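Local coordinates for protein pectate lyase (Bacillus subtilis, PDB 5AMV) that cleaves polygalacturonate by calcium-dependent elimination, yielding oligosaccharides with an unsaturated galacturonosyl group at their non-reducing ends, at residues Thr226-Gly231 / Ser249-Ser254. Sequence-based numbering, arbitrary orientation.
Sequences TDASNG and SIFGSS. With CA (calcium ion), chain C.
Asp227 and Ile250 meet where two neighbouring parallel strands run side by side in the right-handed parallel beta-helix of the polysaccharide lyase 1 family, on successive turns of the coil. The two carboxylate oxygens of Asp227 divide the work. OD2 binds the calcium ion at 2.3 Å, while OD1 accepts the backbone N-H of Ile250 (OD1 to N 2.9 Å), which comes from above the carboxylate plane, 49° out of it. With CG set beside its own backbone N (chi1 -72°), the aspartate reaches both partners, and this second grip probably helps fix the rotation of the metal-binding group. The methyl CG2 of Ile250 packs over the carboxylate, 3.3 Å from Asp227 CG. Asp184, Asp223 and three waters also bind the calcium, and beyond Ile250 lies Arg279, the probable catalytic residue.

Backbone pairing is confined to a single parallel bridge, of Ala228 with Phe251: Ala228 N donates to Ile250 O, and Ala228 O takes the N-H of Gly252 at 2.8 Å. On the face opposite the metal, the Phe251 ring turns into the interior of the coil, its CD1 3.9 Å from Ala228 CB and its edge facing Thr226 O; Met237, Ile266 and Leu268 pack around the ring. At one end of the pairing, the hydroxyls of Thr226 and Ser249 are hydrogen-bonded, with Tyr242 a further partner of Thr226 OG1. At the other, where both segments leave the strands, one water bridges them, accepting from Asn230 N at 2.9 Å and from Ser253 N at 3.0 Å.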
loop_
_atom_site.group_PDB
_atom_site.type_symbol
_atom_site.label_atom_id
_atom_site.label_comp_id
_atom_site.label_asym_id
_atom_site.label_seq_id
_atom_site.Cartn_x
_atom_site.Cartn_y
_atom_site.Cartn_z
ATOM N N THR A 226 -0.204 0.280 -0.476
ATOM C CA THR A 226 1.221 0.533 -0.682
ATOM C C THR A 226 1.956 -0.047 0.543
ATOM O O THR A 226 2.020 0.592 1.594
ATOM C CB THR A 226 1.529 2.045 -0.859
ATOM O OG1 THR A 226 0.972 2.793 0.252
ATOM C CG2 THR A 226 0.907 2.600 -2.159
ATOM N N ASP A 227 2.503 -1.239 0.378
ATOM C CA ASP A 227 3.176 -1.932 1.491
ATOM C C ASP A 227 4.683 -1.954 1.252
ATOM O O ASP A 227 5.170 -1.863 0.096
ATOM C CB ASP A 227 2.661 -3.381 1.608
ATOM C CG ASP A 227 1.243 -3.466 2.149
ATOM O OD1 ASP A 227 0.689 -2.454 2.675
ATOM O OD2 ASP A 227 0.698 -4.588 2.082
ATOM N N ALA A 228 5.440 -2.085 2.338
ATOM C CA ALA A 228 6.909 -2.145 2.263
ATOM C C ALA A 228 7.446 -3.178 3.244
ATOM O O ALA A 228 7.063 -3.183 4.378
ATOM C CB ALA A 228 7.533 -0.775 2.517
ATOM N N SER A 229 8.298 -4.082 2.754
ATOM C CA SER A 229 8.812 -5.200 3.542
ATOM C C SER A 229 10.228 -5.535 3.111
ATOM O O SER A 229 10.753 -4.983 2.137
ATOM C CB SER A 229 7.943 -6.452 3.348
ATOM O OG SER A 229 6.590 -6.200 3.682
ATOM N N ASN A 230 10.851 -6.453 3.848
ATOM C CA ASN A 230 12.137 -7.051 3.476
ATOM C C ASN A 230 13.267 -6.062 3.145
ATOM O O ASN A 230 13.936 -6.120 2.085
ATOM C CB ASN A 230 11.910 -8.108 2.392
ATOM C CG ASN A 230 10.943 -9.201 2.848
ATOM O OD1 ASN A 230 10.904 -9.551 4.029
ATOM N ND2 ASN A 230 10.129 -9.706 1.921
ATOM N N GLY A 231 13.437 -5.104 4.049
ATOM C CA GLY A 231 14.543 -4.166 3.976
ATOM C C GLY A 231 14.338 -3.050 2.976
ATOM O O GLY A 231 15.287 -2.313 2.661
ATOM N N SER A 249 -1.452 0.487 4.454
ATOM C CA SER A 249 -0.017 0.610 4.301
ATOM C C SER A 249 0.668 -0.080 5.464
ATOM O O SER A 249 0.652 0.442 6.579
ATOM C CB SER A 249 0.392 2.098 4.273
ATOM O OG SER A 249 -0.204 2.770 3.156
ATOM N N ILE A 250 1.273 -1.239 5.202
ATOM C CA ILE A 250 2.031 -1.932 6.260
ATOM C C ILE A 250 3.518 -1.854 5.906
ATOM O O ILE A 250 3.947 -2.319 4.808
ATOM C CB ILE A 250 1.534 -3.426 6.543
ATOM C CG1 ILE A 250 2.399 -4.070 7.651
ATOM C CG2 ILE A 250 1.613 -4.269 5.351
ATOM C CD1 ILE A 250 1.691 -5.233 8.436
ATOM N N PHE A 251 4.302 -1.343 6.848
ATOM C CA PHE A 251 5.760 -1.180 6.624
ATOM C C PHE A 251 6.459 -2.055 7.647
ATOM O O PHE A 251 6.406 -1.754 8.844
ATOM C CB PHE A 251 6.227 0.285 6.802
ATOM C CG PHE A 251 5.496 1.301 5.941
ATOM C CD1 PHE A 251 4.898 0.941 4.751
ATOM C CD2 PHE A 251 5.444 2.652 6.346
ATOM C CE1 PHE A 251 4.266 1.892 3.965
ATOM C CE2 PHE A 251 4.825 3.632 5.533
ATOM C CZ PHE A 251 4.217 3.243 4.354
ATOM N N GLY A 252 7.042 -3.166 7.178
ATOM C CA GLY A 252 7.662 -4.150 8.073
ATOM C C GLY A 252 6.653 -5.240 8.322
ATOM O O GLY A 252 5.680 -5.035 9.071
ATOM N N SER A 253 6.892 -6.399 7.718
ATOM C CA SER A 253 5.888 -7.481 7.656
ATOM C C SER A 253 5.928 -8.417 8.865
ATOM O O SER A 253 5.007 -9.229 9.054
ATOM C CB SER A 253 6.165 -8.318 6.404
ATOM O OG SER A 253 7.466 -8.887 6.543
ATOM N N SER A 254 6.961 -8.332 9.703
ATOM C CA SER A 254 7.096 -9.307 10.805
ATOM C C SER A 254 7.951 -8.850 11.984
ATOM O O SER A 254 8.995 -8.227 11.794
ATOM C CB SER A 254 7.691 -10.608 10.228
ATOM O OG SER A 254 7.861 -11.561 11.260
HETATM CA CA CA C . 0.870 -6.780 1.282
HETATM O O HOH W 1 9.503 -6.859 6.348
HETATM O O HOH W 2 0.973 -7.210 3.584
HETATM O O HOH W 3 3.172 -6.767 1.565
HETATM O O HOH W 4 0.984 -8.777 0.059
#